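Listeriolysin O (Listeria monocytogenes, PDB 4CDB) forms oligomeric pores in cholesterol-containing host membranes, changing shape markedly after it binds the membrane and so lysing the cell. Local coordinates at residues A[127-131]-A[146-150]; A[214-218]-A[342-348]. All coordinates share one frame; numbering follows the deposited sequence.

Interaction 1 (A[127-131]-A[146-150]); sequences DNKIV and TLVER
Helix 137-152 packs against edge strand 129-132 of the antiparallel sheet, and Arg-150 of the helix bonds two backbone carbonyls of the segment 127-131. A single nitrogen makes both bonds. NH2 of Arg-150 donates to O of Asp-127 at 2.5 Å, nearly straight at 168°. The same NH2 donates to O of Lys-129 at 2.7 Å, and this bond is more bent, at 147°. The Asp-127 oxygen lies in the guanidinium plane, yet the nitrogen sits above that residue's carbonyl plane. The two bonds tie together carbonyls on both flanks of Asn-128, where loop gives way to strand. The Arg-150 chain bends at chi3 (63°), which turns its end toward the two oxygens. The carboxylate of Asp-127 stays out of the guanidinium plane, with OD1 4.4 Å from NE of Arg-150. The approach is probably one of opposite charges, since no N-H points at the oxygen. Lys-154 is a second, long and weak partner of OD1.

Beside this polar grip lies an apolar patch. CG2 of Ile-130 packs 3.6 Å from CD2 of Leu-147, and the two side chains cross obliquely. The same Leu-147 methyl lies over the rim of one guanidinium face. The other branch of Ile-130 has CG1 anti to the backbone N. It carries CD1 to 4.1 Å from CG2 of Thr-146.

Strand 129-132 pairs antiparallel with strand 114-118 through backbone bonds of Asn-128 with Ile-118 and Ile-130 with Leu-116. Leu-147 and Val-148 of the helix rest on Ile-118 of that neighbouring strand.

Interaction 2 (A[214-218]-A[342-348]); sequences KQIYY and TPGVPIA
The rings of Tyr-217 and Tyr-218 meet the segment 342-344, ahead of strand 345-353, at one end of this contact, and Lys-214 and Ile-216 meet Ile-347 and Ala-348 at the other. Tyr-217 points its ring at the segment 342-344. O of Pro-343 lies at the ring edge, 3.8 Å from CD2 of Tyr-217. O of Thr-342 approaches obliquely, 3.6 Å from CE2 of Tyr-217. The hydroxyl of Tyr-217 is hydrogen-bonded to Gly-335 O. A water between this hydroxyl and OG1 of Thr-342 gives a doubtful link, since Thr-342 is poorly ordered. The ring is thus held at its phenol end by Gly-335, while Phe-338 meets it from outside the two segments. Tyr-218 has its CG between the backbone N and the carbonyl carbon (chi1 56°). This rotation brings the ring end over to Pro-343, although the CB of Tyr-218 does not point at that segment. CE2 of Tyr-218 comes obliquely to 3.4 Å from O of Pro-343. One carbonyl therefore touches both rings.

Gly-344 faces Tyr-217, its CA 4.2 Å from CD2 of Tyr-217. Its positive phi (94°) is one that glycine readily adopts.

At the other end, CD1 of Ile-347 reaches CG1 of Ile-216 at 4.2 Å, the two chains crossing at a slant. The Lys-214 chain passes alongside, with CE 3.5 Å from O of Ile-347 and 4.2 Å from CB of Ala-348. Its NZ goes on to Gln-78 and Gln-263. Gln-78 also ligates a bound sodium ion.

The two strand segments run at 122° to each other. Strands 207-222 and 345-353 both pair with strand 252-260 in the curled antiparallel sheet. The first carries a classic beta bulge, with Tyr-217 and Tyr-218 both facing Tyr-260.

How the interactions relate
Both contacts belong to the same branched antiparallel sheet, and their centres lie about 17 Å apart. Interaction 1 is partly buried and lies farther from the centre of the chain. It sets a helix against an edge strand and relies on a charged side chain bonded to backbone oxygens. Interaction 2 is mostly buried and joins two strands of the sheet. It relies on rings and aliphatic chains set against carbonyl oxygens, with its polar ends held by residues outside the segments. The two contacts touch where CG2 of Val-148 packs 3.6 Å from OH of Tyr-218. Strand 114-118 also connects them, since it pairs with both strand 129-132 and strand 207-222.

Interaction 1 (A[127-131]-A[146-150])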
loop_
_atom_site.group_PDB
_atom_site.type_symbol
_atom_site.label_atom_id
_atom_site.label_comp_id
_atom_site.label_asym_id
_atom_site.label_seq_id
_atom_site.Cartn_x
_atom_site.Cartn_y
_atom_site.Cartn_z
ATOM N N ASP A 127 -5.392 -17.027 35.425
ATOM C CA ASP A 127 -5.417 -15.566 35.519
ATOM C C ASP A 127 -5.886 -14.874 34.237
ATOM O O ASP A 127 -6.480 -13.796 34.292
ATOM C CB ASP A 127 -4.031 -15.030 35.898
ATOM C CG ASP A 127 -3.969 -14.520 37.329
ATOM O OD1 ASP A 127 -5.028 -14.145 37.875
ATOM O OD2 ASP A 127 -2.860 -14.487 37.906
ATOM N N ASN A 128 -5.609 -15.481 33.086
ATOM C CA ASN A 128 -5.918 -14.842 31.807
ATOM C C ASN A 128 -7.362 -15.036 31.330
ATOM O O ASN A 128 -7.721 -14.591 30.242
ATOM C CB ASN A 128 -4.928 -15.283 30.722
ATOM C CG ASN A 128 -4.849 -16.797 30.569
ATOM O OD1 ASN A 128 -5.758 -17.523 30.967
ATOM N ND2 ASN A 128 -3.757 -17.275 29.983
ATOM N N LYS A 129 -8.184 -15.688 32.146
ATOM C CA LYS A 129 -9.560 -15.990 31.760
ATOM C C LYS A 129 -10.581 -15.350 32.695
ATOM O O LYS A 129 -10.281 -15.067 33.854
ATOM C CB LYS A 129 -9.781 -17.505 31.716
ATOM C CG LYS A 129 -8.827 -18.253 30.799
ATOM C CD LYS A 129 -9.028 -19.758 30.911
ATOM C CE LYS A 129 -7.928 -20.517 30.181
ATOM N NZ LYS A 129 -7.821 -20.115 28.752
ATOM N N ILE A 130 -11.790 -15.136 32.185
ATOM C CA ILE A 130 -12.896 -14.632 32.998
ATOM C C ILE A 130 -14.245 -14.993 32.369
ATOM O O ILE A 130 -14.417 -14.909 31.152
ATOM C CB ILE A 130 -12.789 -13.102 33.237
ATOM C CG1 ILE A 130 -13.911 -12.615 34.161
ATOM C CG2 ILE A 130 -12.792 -12.340 31.918
ATOM C CD1 ILE A 130 -13.835 -11.137 34.488
ATOM N N VAL A 131 -15.190 -15.416 33.204
ATOM C CA VAL A 131 -16.520 -15.785 32.732
ATOM C C VAL A 131 -17.440 -14.566 32.675
ATOM O O VAL A 131 -17.530 -13.801 33.635
ATOM C CB VAL A 131 -17.155 -16.859 33.637
ATOM C CG1 VAL A 131 -18.528 -17.249 33.118
ATOM C CG2 VAL A 131 -16.256 -18.079 33.718
ATOM N N THR A 146 -11.306 -5.572 32.936
ATOM C CA THR A 146 -10.969 -6.316 34.146
ATOM C C THR A 146 -9.701 -7.144 33.943
ATOM O O THR A 146 -8.833 -7.190 34.814
ATOM C CB THR A 146 -12.130 -7.231 34.586
ATOM O OG1 THR A 146 -13.326 -6.453 34.734
ATOM C CG2 THR A 146 -11.808 -7.915 35.907
ATOM N N LEU A 147 -9.596 -7.788 32.783
ATOM C CA LEU A 147 -8.416 -8.579 32.444
ATOM C C LEU A 147 -7.167 -7.711 32.300
ATOM O O LEU A 147 -6.086 -8.082 32.765
ATOM C CB LEU A 147 -8.651 -9.374 31.155
ATOM C CG LEU A 147 -9.656 -10.527 31.216
ATOM C CD1 LEU A 147 -9.787 -11.192 29.855
ATOM C CD2 LEU A 147 -9.258 -11.546 32.277
ATOM N N VAL A 148 -7.319 -6.560 31.651
ATOM C CA VAL A 148 -6.207 -5.636 31.448
ATOM C C VAL A 148 -5.682 -5.094 32.778
ATOM O O VAL A 148 -4.473 -5.003 32.989
ATOM C CB VAL A 148 -6.609 -4.463 30.524
ATOM C CG1 VAL A 148 -5.566 -3.360 30.565
ATOM C CG2 VAL A 148 -6.815 -4.952 29.095
ATOM N N GLU A 149 -6.596 -4.740 33.676
ATOM C CA GLU A 149 -6.212 -4.252 34.996
ATOM C C GLU A 149 -5.535 -5.334 35.824
ATOM O O GLU A 149 -4.613 -5.054 36.589
ATOM C CB GLU A 149 -7.422 -3.696 35.750
ATOM C CG GLU A 149 -7.799 -2.286 35.346
ATOM C CD GLU A 149 -6.653 -1.304 35.526
ATOM O OE1 GLU A 149 -5.969 -1.363 36.572
ATOM O OE2 GLU A 149 -6.440 -0.468 34.623
ATOM N N ARG A 150 -6.001 -6.570 35.671
ATOM C CA ARG A 150 -5.419 -7.702 36.382
ATOM C C ARG A 150 -3.963 -7.927 35.978
ATOM O O ARG A 150 -3.126 -8.279 36.811
ATOM C CB ARG A 150 -6.254 -8.970 36.163
ATOM C CG ARG A 150 -6.994 -9.433 37.410
ATOM C CD ARG A 150 -8.288 -10.170 37.075
ATOM N NE ARG A 150 -8.068 -11.405 36.325
ATOM C CZ ARG A 150 -9.024 -12.282 36.034
ATOM N NH1 ARG A 150 -10.270 -12.064 36.434
ATOM N NH2 ARG A 150 -8.739 -13.380 35.348
#

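Interaction 2 (A[214-218]-A[342-348])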
loop_
_atom_site.group_PDB
_atom_site.type_symbol
_atom_site.label_atom_id
_atom_site.label_comp_id
_atom_site.label_asym_id
_atom_site.label_seq_id
_atom_site.Cartn_x
_atom_site.Cartn_y
_atom_site.Cartn_z
ATOM N N LYS A 214 0.002 -1.556 12.060
ATOM C CA LYS A 214 -0.692 -1.944 13.283
ATOM C C LYS A 214 0.275 -2.325 14.397
ATOM O O LYS A 214 1.187 -3.130 14.197
ATOM C CB LYS A 214 -1.655 -3.109 13.026
ATOM C CG LYS A 214 -2.866 -2.776 12.166
ATOM C CD LYS A 214 -3.875 -3.923 12.183
ATOM C CE LYS A 214 -5.093 -3.621 11.321
ATOM N NZ LYS A 214 -4.747 -3.539 9.875
ATOM N N GLN A 215 0.064 -1.736 15.569
ATOM C CA GLN A 215 0.770 -2.139 16.777
ATOM C C GLN A 215 -0.224 -2.768 17.752
ATOM O O GLN A 215 -0.980 -2.070 18.429
ATOM C CB GLN A 215 1.486 -0.942 17.408
ATOM C CG GLN A 215 2.662 -0.433 16.584
ATOM C CD GLN A 215 3.111 0.956 16.991
ATOM O OE1 GLN A 215 2.295 1.803 17.351
ATOM N NE2 GLN A 215 4.417 1.197 16.937
ATOM N N ILE A 216 -0.229 -4.097 17.801
ATOM C CA ILE A 216 -1.189 -4.829 18.618
ATOM C C ILE A 216 -0.621 -5.120 20.005
ATOM O O ILE A 216 0.390 -5.807 20.139
ATOM C CB ILE A 216 -1.597 -6.153 17.943
ATOM C CG1 ILE A 216 -2.081 -5.890 16.516
ATOM C CG2 ILE A 216 -2.661 -6.871 18.767
ATOM C CD1 ILE A 216 -2.261 -7.146 15.685
ATOM N N TYR A 217 -1.284 -4.597 21.032
ATOM C CA TYR A 217 -0.826 -4.758 22.406
ATOM C C TYR A 217 -1.293 -6.082 23.003
ATOM O O TYR A 217 -0.571 -6.715 23.776
ATOM C CB TYR A 217 -1.311 -3.590 23.265
ATOM C CG TYR A 217 -0.842 -2.240 22.776
ATOM C CD1 TYR A 217 0.388 -2.095 22.150
ATOM C CD2 TYR A 217 -1.634 -1.108 22.933
ATOM C CE1 TYR A 217 0.822 -0.863 21.699
ATOM C CE2 TYR A 217 -1.208 0.130 22.485
ATOM C CZ TYR A 217 0.020 0.246 21.868
ATOM O OH TYR A 217 0.446 1.475 21.419
ATOM N N TYR A 218 -2.506 -6.492 22.643
ATOM C CA TYR A 218 -3.060 -7.751 23.126
ATOM C C TYR A 218 -4.264 -8.201 22.307
ATOM O O TYR A 218 -4.905 -7.397 21.625
ATOM C CB TYR A 218 -3.437 -7.651 24.609
ATOM C CG TYR A 218 -4.395 -6.525 24.938
ATOM C CD1 TYR A 218 -5.768 -6.725 24.911
ATOM C CD2 TYR A 218 -3.924 -5.267 25.287
ATOM C CE1 TYR A 218 -6.647 -5.702 25.214
ATOM C CE2 TYR A 218 -4.793 -4.237 25.592
ATOM C CZ TYR A 218 -6.153 -4.459 25.554
ATOM O OH TYR A 218 -7.019 -3.436 25.858
ATOM N N THR A 342 -2.095 4.414 27.420
ATOM C CA THR A 342 -2.610 4.120 26.087
ATOM C C THR A 342 -2.941 2.634 25.958
ATOM O O THR A 342 -2.087 1.830 25.583
ATOM C CB THR A 342 -1.612 4.534 24.987
ATOM O OG1 THR A 342 -0.412 3.759 25.107
ATOM C CG2 THR A 342 -1.269 6.010 25.115
ATOM N N PRO A 343 -4.196 2.267 26.270
ATOM C CA PRO A 343 -4.622 0.865 26.330
ATOM C C PRO A 343 -4.912 0.261 24.962
ATOM O O PRO A 343 -4.926 -0.964 24.832
ATOM C CB PRO A 343 -5.914 0.919 27.163
ATOM C CG PRO A 343 -6.160 2.386 27.478
ATOM C CD PRO A 343 -5.311 3.184 26.546
ATOM N N GLY A 344 -5.149 1.104 23.962
ATOM C CA GLY A 344 -5.416 0.628 22.617
ATOM C C GLY A 344 -6.893 0.468 22.315
ATOM O O GLY A 344 -7.715 0.318 23.220
ATOM N N VAL A 345 -7.226 0.497 21.029
ATOM C CA VAL A 345 -8.605 0.365 20.583
ATOM C C VAL A 345 -8.702 -0.846 19.664
ATOM O O VAL A 345 -7.680 -1.322 19.167
ATOM C CB VAL A 345 -9.059 1.631 19.822
ATOM C CG1 VAL A 345 -8.938 2.858 20.713
ATOM C CG2 VAL A 345 -8.244 1.810 18.547
ATOM N N PRO A 346 -9.924 -1.367 19.448
ATOM C CA PRO A 346 -10.066 -2.453 18.470
ATOM C C PRO A 346 -9.618 -2.007 17.075
ATOM O O PRO A 346 -10.057 -0.961 16.587
ATOM C CB PRO A 346 -11.572 -2.738 18.480
ATOM C CG PRO A 346 -12.031 -2.285 19.835
ATOM C CD PRO A 346 -11.195 -1.076 20.139
ATOM N N ILE A 347 -8.743 -2.789 16.451
ATOM C CA ILE A 347 -8.216 -2.437 15.138
ATOM C C ILE A 347 -8.317 -3.590 14.142
ATOM O O ILE A 347 -8.145 -3.400 12.937
ATOM C CB ILE A 347 -6.753 -1.949 15.227
ATOM C CG1 ILE A 347 -5.896 -2.949 16.005
ATOM C CG2 ILE A 347 -6.687 -0.575 15.878
ATOM C CD1 ILE A 347 -4.461 -2.492 16.206
ATOM N N ALA A 348 -8.597 -4.785 14.653
ATOM C CA ALA A 348 -8.777 -5.966 13.816
ATOM C C ALA A 348 -9.489 -7.058 14.600
ATOM O O ALA A 348 -9.414 -7.096 15.827
ATOM C CB ALA A 348 -7.436 -6.473 13.316
HETATM O O HOH W 1 -0.392 3.687 22.000
#